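Calreticulin, putative (Trypanosoma cruzi, PDB 5HCF) is a putative endoplasmic reticulum-type chaperone whose globular domain, built on a legume lectin fold, probably binds both carbohydrate and peptide. Local coordinates at residues A[15-19]-A[96-100]; A[46-52]-A[214-220]. All blocks are in the same frame, centred on the assembly; numbering follows the deposited sequence.

Contact 1 (A[15-19]-A[96-100])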
ATOM      1  N   THR A  15       1.182   6.815 -15.953  1.00 50.77           N
ATOM      2  CA  THR A  15       2.415   7.156 -16.652  1.00 52.37           C
ATOM      3  C   THR A  15       3.614   6.390 -16.111  1.00 50.52           C
ATOM      4  O   THR A  15       3.878   6.398 -14.911  1.00 47.15           O
ATOM      5  CB  THR A  15       2.718   8.659 -16.562  1.00 51.84           C
ATOM      6  OG1 THR A  15       1.567   9.405 -16.978  1.00 54.05           O
ATOM      7  CG2 THR A  15       3.892   9.007 -17.450  1.00 50.10           C
ATOM      8  N   THR A  16       4.344   5.743 -17.012  1.00 54.12           N
ATOM      9  CA  THR A  16       5.519   4.966 -16.644  1.00 52.97           C
ATOM     10  C   THR A  16       6.766   5.840 -16.710  1.00 53.15           C
ATOM     11  O   THR A  16       6.978   6.555 -17.685  1.00 56.11           O
ATOM     12  CB  THR A  16       5.694   3.743 -17.565  1.00 55.35           C
ATOM     13  OG1 THR A  16       4.452   3.032 -17.663  1.00 55.37           O
ATOM     14  CG2 THR A  16       6.769   2.814 -17.018  1.00 53.78           C
ATOM     15  N   SER A  17       7.592   5.770 -15.673  1.00 40.75           N
ATOM     16  CA  SER A  17       8.736   6.665 -15.539  1.00 42.50           C
ATOM     17  C   SER A  17       9.766   6.524 -16.657  1.00 45.33           C
ATOM     18  O   SER A  17       9.830   5.501 -17.333  1.00 46.64           O
ATOM     19  CB  SER A  17       9.416   6.433 -14.192  1.00 42.15           C
ATOM     20  OG  SER A  17      10.652   7.121 -14.129  1.00 43.92           O
ATOM     21  N   LYS A  18      10.556   7.576 -16.856  1.00 48.24           N
ATOM     22  CA  LYS A  18      11.645   7.547 -17.823  1.00 51.91           C
ATOM     23  C   LYS A  18      12.995   7.570 -17.105  1.00 53.70           C
ATOM     24  O   LYS A  18      14.033   7.865 -17.707  1.00 57.16           O
ATOM     25  CB  LYS A  18      11.546   8.727 -18.791  1.00 54.67           C
ATOM     26  CG  LYS A  18      10.362   8.677 -19.732  1.00 56.67           C
ATOM     27  CD  LYS A  18      10.436   9.817 -20.739  1.00 61.14           C
ATOM     28  CE  LYS A  18      10.733   9.286 -22.143  1.00 64.38           C
ATOM     29  NZ  LYS A  18       9.509   8.729 -22.794  1.00 65.70           N
ATOM     30  N   HIS A  19      12.980   7.259 -15.814  1.00 51.73           N
ATOM     31  CA  HIS A  19      14.198   7.292 -15.015  1.00 51.70           C
ATOM     32  C   HIS A  19      15.163   6.186 -15.434  1.00 55.67           C
ATOM     33  O   HIS A  19      16.365   6.279 -15.190  1.00 58.89           O
ATOM     34  CB  HIS A  19      13.864   7.172 -13.528  1.00 48.38           C
ATOM     35  CG  HIS A  19      15.053   7.307 -12.629  1.00 49.44           C
ATOM     36  ND1 HIS A  19      15.659   8.518 -12.373  1.00 51.22           N
ATOM     37  CD2 HIS A  19      15.748   6.383 -11.922  1.00 49.30           C
ATOM     38  CE1 HIS A  19      16.676   8.335 -11.548  1.00 51.63           C
ATOM     39  NE2 HIS A  19      16.751   7.048 -11.260  1.00 50.08           N
ATOM     40  N   PRO A  96       5.953  12.470 -12.746  1.00 47.52           N
ATOM     41  CA  PRO A  96       5.796  11.030 -12.994  1.00 46.43           C
ATOM     42  C   PRO A  96       6.888  10.400 -13.867  1.00 47.53           C
ATOM     43  O   PRO A  96       7.186   9.216 -13.686  1.00 47.00           O
ATOM     44  CB  PRO A  96       4.437  10.947 -13.700  1.00 45.87           C
ATOM     45  CG  PRO A  96       3.698  12.154 -13.234  1.00 45.58           C
ATOM     46  CD  PRO A  96       4.735  13.228 -13.081  1.00 47.21           C
ATOM     47  N   GLU A  97       7.482  11.169 -14.777  1.00 49.31           N
ATOM     48  CA  GLU A  97       8.498  10.637 -15.687  1.00 51.50           C
ATOM     49  C   GLU A  97       9.871  10.479 -15.029  1.00 52.04           C
ATOM     50  O   GLU A  97      10.720   9.736 -15.532  1.00 51.96           O
ATOM     51  CB  GLU A  97       8.606  11.509 -16.941  1.00 53.35           C
ATOM     52  CG  GLU A  97       7.380  11.424 -17.834  1.00 53.77           C
ATOM     53  CD  GLU A  97       7.576  12.105 -19.172  1.00 57.83           C
ATOM     54  OE1 GLU A  97       8.662  12.684 -19.398  1.00 61.18           O
ATOM     55  OE2 GLU A  97       6.642  12.056 -19.999  1.00 57.62           O
ATOM     56  N   LYS A  98      10.090  11.173 -13.916  1.00 51.30           N
ATOM     57  CA  LYS A  98      11.329  11.004 -13.162  1.00 51.68           C
ATOM     58  C   LYS A  98      11.038  10.289 -11.855  1.00 48.65           C
ATOM     59  O   LYS A  98      11.830  10.344 -10.915  1.00 49.57           O
ATOM     60  CB  LYS A  98      12.020  12.333 -12.881  1.00 55.64           C
ATOM     61  CG  LYS A  98      12.408  13.131 -14.108  1.00 60.71           C
ATOM     62  CD  LYS A  98      12.926  14.489 -13.671  1.00 65.16           C
ATOM     63  CE  LYS A  98      13.269  15.375 -14.857  1.00 70.12           C
ATOM     64  NZ  LYS A  98      14.008  16.592 -14.391  1.00 72.76           N
ATOM     65  N   PHE A  99       9.895   9.615 -11.806  1.00 45.49           N
ATOM     66  CA  PHE A  99       9.483   8.889 -10.619  1.00 43.05           C
ATOM     67  C   PHE A  99      10.369   7.670 -10.403  1.00 41.24           C
ATOM     68  O   PHE A  99      10.514   6.829 -11.285  1.00 39.01           O
ATOM     69  CB  PHE A  99       8.022   8.463 -10.748  1.00 44.02           C
ATOM     70  CG  PHE A  99       7.535   7.602  -9.617  1.00 44.27           C
ATOM     71  CD1 PHE A  99       7.828   7.923  -8.300  1.00 44.36           C
ATOM     72  CD2 PHE A  99       6.776   6.470  -9.875  1.00 42.69           C
ATOM     73  CE1 PHE A  99       7.375   7.127  -7.265  1.00 42.34           C
ATOM     74  CE2 PHE A  99       6.320   5.674  -8.845  1.00 40.98           C
ATOM     75  CZ  PHE A  99       6.618   6.003  -7.538  1.00 40.42           C
ATOM     76  N   HIS A 100      10.962   7.579  -9.220  1.00 43.06           N
ATOM     77  CA  HIS A 100      11.800   6.434  -8.889  1.00 46.08           C
ATOM     78  C   HIS A 100      11.889   6.264  -7.378  1.00 47.14           C
ATOM     79  O   HIS A 100      11.254   7.006  -6.620  1.00 46.47           O
ATOM     80  CB  HIS A 100      13.197   6.585  -9.498  1.00 49.68           C
ATOM     81  CG  HIS A 100      13.982   7.731  -8.939  1.00 53.71           C
ATOM     82  ND1 HIS A 100      13.619   9.048  -9.127  1.00 55.14           N
ATOM     83  CD2 HIS A 100      15.113   7.755  -8.192  1.00 55.31           C
ATOM     84  CE1 HIS A 100      14.490   9.833  -8.519  1.00 56.72           C
ATOM     85  NE2 HIS A 100      15.406   9.073  -7.944  1.00 57.18           N
TER
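S17 and K18 gather on the backbone carbonyl of E97, where the chain leaving strand 15-16 meets the loop between strands 83-91 and 107-114. K18 N donates to E97 O over a short 2.5 Å. The hydroxyl of S17 approaches the same oxygen, with OG 3.0 Å from E97 O, and it also lies 2.9 Å from F99 O; its single proton can point to only one of the two at a time, and the distances do not say which. As an acceptor, S17 OG takes H19 N at 2.9 Å, closing an ST turn. The turn fits a side chain whose OG stands anti to its own nitrogen (chi1 170°), carried forward over the following peptide.

The aromatic part is a face-to-face stack. The imidazoles of H19 and H100 lie almost flat on one another, centroids 3.9 Å apart and planes 11° from parallel, and CB of H100 adds a CH-pi contact over the same face of H19. The H100 ring is held from its edge: ND1 donates nearly in the ring plane to K98 O, 2.8 Å away, which restrains its rotation.

Apolar packing is modest. CB of T15 rests against CB of P96 (4.0 Å), while P96 and F99 turn to S55 of strand 50-62. K18 and E97 run side by side in the same direction, but K18 NZ stays 5.2 Å from E97 OE2, so their attraction is probably weak.

The chemistry thus joins loop to sheet edge chiefly through backbone carbonyls and stacked imidazoles, and the bond to K98 O implies a hydrogen on ND1 of H100.

Contact 2 (A[46-52]-A[214-220])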
ATOM      1  N   THR A  46       4.688  -8.020 -15.646  1.00 47.29           N
ATOM      2  CA  THR A  46       4.878  -9.091 -16.624  1.00 49.51           C
ATOM      3  C   THR A  46       6.271  -9.708 -16.663  1.00 50.61           C
ATOM      4  O   THR A  46       6.414 -10.879 -17.004  1.00 55.20           O
ATOM      5  CB  THR A  46       4.545  -8.600 -18.048  1.00 51.83           C
ATOM      6  OG1 THR A  46       5.427  -7.528 -18.411  1.00 51.95           O
ATOM      7  CG2 THR A  46       3.110  -8.110 -18.115  1.00 52.23           C
ATOM      8  N   GLU A  47       7.296  -8.931 -16.336  1.00 47.24           N
ATOM      9  CA  GLU A  47       8.663  -9.355 -16.609  1.00 46.63           C
ATOM     10  C   GLU A  47       9.476  -9.656 -15.355  1.00 45.85           C
ATOM     11  O   GLU A  47       9.542  -8.848 -14.427  1.00 46.85           O
ATOM     12  CB  GLU A  47       9.375  -8.288 -17.441  1.00 48.34           C
ATOM     13  CG  GLU A  47       8.790  -8.093 -18.834  1.00 51.10           C
ATOM     14  CD  GLU A  47       9.604  -7.133 -19.677  1.00 54.65           C
ATOM     15  OE1 GLU A  47       9.631  -5.927 -19.349  1.00 55.23           O
ATOM     16  OE2 GLU A  47      10.224  -7.588 -20.662  1.00 56.64           O
ATOM     17  N   ASP A  48      10.101 -10.829 -15.347  1.00 44.99           N
ATOM     18  CA  ASP A  48      10.958 -11.256 -14.245  1.00 44.44           C
ATOM     19  C   ASP A  48      12.181 -10.362 -14.128  1.00 43.74           C
ATOM     20  O   ASP A  48      12.669  -9.840 -15.128  1.00 45.97           O
ATOM     21  CB  ASP A  48      11.408 -12.708 -14.443  1.00 44.95           C
ATOM     22  CG  ASP A  48      10.288 -13.700 -14.225  1.00 44.15           C
ATOM     23  OD1 ASP A  48       9.186 -13.261 -13.828  1.00 44.89           O
ATOM     24  OD2 ASP A  48      10.510 -14.913 -14.452  1.00 42.72           O
ATOM     25  N   ALA A  49      12.669 -10.187 -12.907  1.00 41.41           N
ATOM     26  CA  ALA A  49      13.921  -9.469 -12.668  1.00 42.25           C
ATOM     27  C   ALA A  49      13.922  -8.049 -13.246  1.00 43.28           C
ATOM     28  O   ALA A  49      14.844  -7.671 -13.968  1.00 44.50           O
ATOM     29  CB  ALA A  49      15.095 -10.265 -13.238  1.00 40.81           C
ATOM     30  N   ARG A  50      12.900  -7.273 -12.906  0.63 42.03           N
ATOM     31  CA  ARG A  50      12.789  -5.896 -13.373  0.63 41.91           C
ATOM     32  C   ARG A  50      12.393  -4.953 -12.244  0.63 40.16           C
ATOM     33  O   ARG A  50      11.799  -5.363 -11.251  0.63 39.02           O
ATOM     34  CB  ARG A  50      11.759  -5.787 -14.511  0.63 41.85           C
ATOM     35  CG  ARG A  50      12.073  -6.617 -15.748  0.63 42.98           C
ATOM     36  CD  ARG A  50      13.099  -5.934 -16.638  0.63 44.62           C
ATOM     37  NE  ARG A  50      13.610  -6.828 -17.675  0.63 46.49           N
ATOM     38  CZ  ARG A  50      14.457  -7.826 -17.443  0.63 45.82           C
ATOM     39  NH1 ARG A  50      14.873  -8.058 -16.207  0.63 43.52           N
ATOM     40  NH2 ARG A  50      14.879  -8.595 -18.437  0.63 46.35           N
ATOM     41  N   PHE A  51      12.718  -3.681 -12.411  1.00 40.21           N
ATOM     42  CA  PHE A  51      12.151  -2.633 -11.578  1.00 38.37           C
ATOM     43  C   PHE A  51      10.872  -2.147 -12.243  1.00 39.86           C
ATOM     44  O   PHE A  51      10.751  -2.181 -13.467  1.00 41.23           O
ATOM     45  CB  PHE A  51      13.122  -1.469 -11.393  1.00 39.42           C
ATOM     46  CG  PHE A  51      14.321  -1.800 -10.556  1.00 41.35           C
ATOM     47  CD1 PHE A  51      14.269  -1.683  -9.175  1.00 41.48           C
ATOM     48  CD2 PHE A  51      15.505  -2.207 -11.147  1.00 42.76           C
ATOM     49  CE1 PHE A  51      15.378  -1.971  -8.398  1.00 41.06           C
ATOM     50  CE2 PHE A  51      16.619  -2.498 -10.374  1.00 43.03           C
ATOM     51  CZ  PHE A  51      16.554  -2.377  -8.998  1.00 41.64           C
ATOM     52  N   TYR A  52       9.913  -1.705 -11.443  1.00 40.70           N
ATOM     53  CA  TYR A  52       8.708  -1.103 -11.997  1.00 40.91           C
ATOM     54  C   TYR A  52       8.509   0.287 -11.394  1.00 41.73           C
ATOM     55  O   TYR A  52       8.830   0.519 -10.230  1.00 42.24           O
ATOM     56  CB  TYR A  52       7.490  -1.998 -11.740  1.00 38.70           C
ATOM     57  CG  TYR A  52       7.564  -3.332 -12.454  1.00 39.03           C
ATOM     58  CD1 TYR A  52       8.353  -4.370 -11.960  1.00 37.37           C
ATOM     59  CD2 TYR A  52       6.850  -3.552 -13.626  1.00 40.61           C
ATOM     60  CE1 TYR A  52       8.424  -5.591 -12.618  1.00 37.81           C
ATOM     61  CE2 TYR A  52       6.915  -4.766 -14.289  1.00 40.95           C
ATOM     62  CZ  TYR A  52       7.703  -5.782 -13.785  1.00 39.54           C
ATOM     63  OH  TYR A  52       7.761  -6.984 -14.456  1.00 38.55           O
ATOM     64  N   ASP A 214       6.137   1.495  -7.196  1.00 39.67           N
ATOM     65  CA  ASP A 214       7.582   1.466  -7.345  1.00 41.21           C
ATOM     66  C   ASP A 214       8.108   0.224  -6.639  1.00 40.42           C
ATOM     67  O   ASP A 214       8.350   0.241  -5.429  1.00 41.39           O
ATOM     68  CB  ASP A 214       8.202   2.739  -6.762  1.00 42.94           C
ATOM     69  CG  ASP A 214       9.689   2.608  -6.516  1.00 44.59           C
ATOM     70  OD1 ASP A 214      10.379   1.967  -7.338  1.00 46.85           O
ATOM     71  OD2 ASP A 214      10.162   3.123  -5.478  1.00 43.57           O
ATOM     72  N   VAL A 215       8.262  -0.864  -7.387  1.00 39.11           N
ATOM     73  CA  VAL A 215       8.674  -2.131  -6.785  1.00 36.15           C
ATOM     74  C   VAL A 215       9.719  -2.858  -7.617  1.00 39.63           C
ATOM     75  O   VAL A 215       9.841  -2.633  -8.817  1.00 44.33           O
ATOM     76  CB  VAL A 215       7.477  -3.087  -6.579  1.00 29.37           C
ATOM     77  CG1 VAL A 215       6.434  -2.448  -5.697  1.00 27.21           C
ATOM     78  CG2 VAL A 215       6.878  -3.492  -7.917  1.00 29.31           C
ATOM     79  N   TRP A 216      10.472  -3.730  -6.955  1.00 38.73           N
ATOM     80  CA  TRP A 216      11.378  -4.655  -7.619  1.00 36.58           C
ATOM     81  C   TRP A 216      10.813  -6.064  -7.514  1.00 34.58           C
ATOM     82  O   TRP A 216      10.335  -6.463  -6.454  1.00 30.61           O
ATOM     83  CB  TRP A 216      12.779  -4.583  -6.999  1.00 35.65           C
ATOM     84  CG  TRP A 216      13.615  -5.817  -7.211  1.00 34.18           C
ATOM     85  CD1 TRP A 216      13.758  -6.870  -6.353  1.00 32.33           C
ATOM     86  CD2 TRP A 216      14.415  -6.127  -8.358  1.00 35.02           C
ATOM     87  NE1 TRP A 216      14.600  -7.812  -6.890  1.00 30.88           N
ATOM     88  CE2 TRP A 216      15.018  -7.380  -8.123  1.00 34.45           C
ATOM     89  CE3 TRP A 216      14.683  -5.465  -9.561  1.00 35.33           C
ATOM     90  CZ2 TRP A 216      15.870  -7.985  -9.044  1.00 34.97           C
ATOM     91  CZ3 TRP A 216      15.530  -6.066 -10.474  1.00 36.31           C
ATOM     92  CH2 TRP A 216      16.112  -7.313 -10.211  1.00 36.31           C
ATOM     93  N   GLN A 217      10.849  -6.806  -8.618  1.00 36.87           N
ATOM     94  CA  GLN A 217      10.383  -8.190  -8.619  1.00 37.78           C
ATOM     95  C   GLN A 217      11.344  -9.132  -9.331  1.00 40.02           C
ATOM     96  O   GLN A 217      11.710  -8.907 -10.485  1.00 38.94           O
ATOM     97  CB  GLN A 217       9.001  -8.316  -9.267  1.00 37.80           C
ATOM     98  CG  GLN A 217       7.834  -7.966  -8.361  1.00 38.09           C
ATOM     99  CD  GLN A 217       6.516  -8.484  -8.909  1.00 41.22           C
ATOM    100  OE1 GLN A 217       6.041  -8.037  -9.945  1.00 44.65           O
ATOM    101  NE2 GLN A 217       5.936  -9.455  -8.223  1.00 43.76           N
ATOM    102  N   VAL A 218      11.748 -10.188  -8.628  1.00 34.06           N
ATOM    103  CA  VAL A 218      12.509 -11.271  -9.238  1.00 37.67           C
ATOM    104  C   VAL A 218      11.552 -12.173 -10.007  1.00 39.42           C
ATOM    105  O   VAL A 218      11.659 -12.310 -11.227  1.00 44.01           O
ATOM    106  CB  VAL A 218      13.272 -12.112  -8.204  1.00 38.50           C
ATOM    107  CG1 VAL A 218      13.983 -13.267  -8.902  1.00 38.31           C
ATOM    108  CG2 VAL A 218      14.267 -11.249  -7.434  1.00 38.57           C
ATOM    109  N   GLU A 219      10.626 -12.798  -9.285  1.00 37.25           N
ATOM    110  CA  GLU A 219       9.557 -13.574  -9.908  1.00 38.75           C
ATOM    111  C   GLU A 219       8.341 -12.676 -10.108  1.00 39.10           C
ATOM    112  O   GLU A 219       7.646 -12.337  -9.147  1.00 39.82           O
ATOM    113  CB  GLU A 219       9.187 -14.794  -9.058  1.00 37.46           C
ATOM    114  CG  GLU A 219      10.373 -15.684  -8.673  1.00 37.49           C
ATOM    115  CD  GLU A 219      11.180 -15.142  -7.489  1.00 38.21           C
ATOM    116  OE1 GLU A 219      10.688 -14.245  -6.771  1.00 34.30           O
ATOM    117  OE2 GLU A 219      12.313 -15.620  -7.274  1.00 41.40           O
ATOM    118  N   SER A 220       8.094 -12.277 -11.351  1.00 37.81           N
ATOM    119  CA  SER A 220       7.014 -11.340 -11.637  1.00 38.22           C
ATOM    120  C   SER A 220       5.675 -12.054 -11.814  1.00 35.21           C
ATOM    121  O   SER A 220       5.596 -13.275 -11.699  1.00 33.44           O
ATOM    122  CB  SER A 220       7.346 -10.510 -12.879  1.00 42.44           C
ATOM    123  OG  SER A 220       6.476  -9.398 -12.993  1.00 44.91           O
TER
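F51 and W216 meet as a non-hydrogen-bonded antiparallel pair in the seven-stranded sheet of the lectin fold, where strand 50-62 runs beside strand 208-217. The indole sends its edge onto the face of the phenyl ring: W216 CE3 stands 3.5 Å above the F51 plane, over its centre, and the planes meet at 51°. The first torsions bring them together, W216 CG anti to its nitrogen (chi1 157°) and F51 CG anti to its carbonyl carbon (chi1 -69°). The far end of the indole reaches A49, with W216 CH2 4.3 Å from A49 CB.

R50 and Q217 form the neighbouring hydrogen-bonded pair, with Q217 N 3.1 Å from R50 O. A49 and R50 together face Q217, a G1 beta bulge, and A49 N is bonded to V218 O.

Y52 takes the other side of the sheet with Q217 and V215. Its ring turns an edge to V215 O, and L45 and V26 pack against it. At its end the phenol OH of Y52 donates to E47 O over 2.6 Å, in the carbonyl plane on a lone pair, tying the ring to the loop before its own strand. S220 OG also comes within 3.1 Å of Y52 OH. Just before the bulge, D48 reaches S220, whose N-H meets D48 OD1 at 2.9 Å from above the carboxylate plane.

In the fold
Contacts 1 and 2 sit about 16 Å apart between centres and share the sheet in which strand 50-62 lies between strands 15-16 and 208-217. They meet at D214: CZ of F99 packs 3.7 Å from D214 CB, and the backbone C of H100 lies 4.1 Å from D214 OD2. That carboxylate forms a salt bridge with K89 of strand 83-91. A bound acetic acid molecule, probably from the crystallisation liquor, lies close to the side chain of D214. In calreticulins the concave sheet carries the carbohydrate site, so this junction between loop 96-100 and strand 208-217 is consistent with a place beside that pocket.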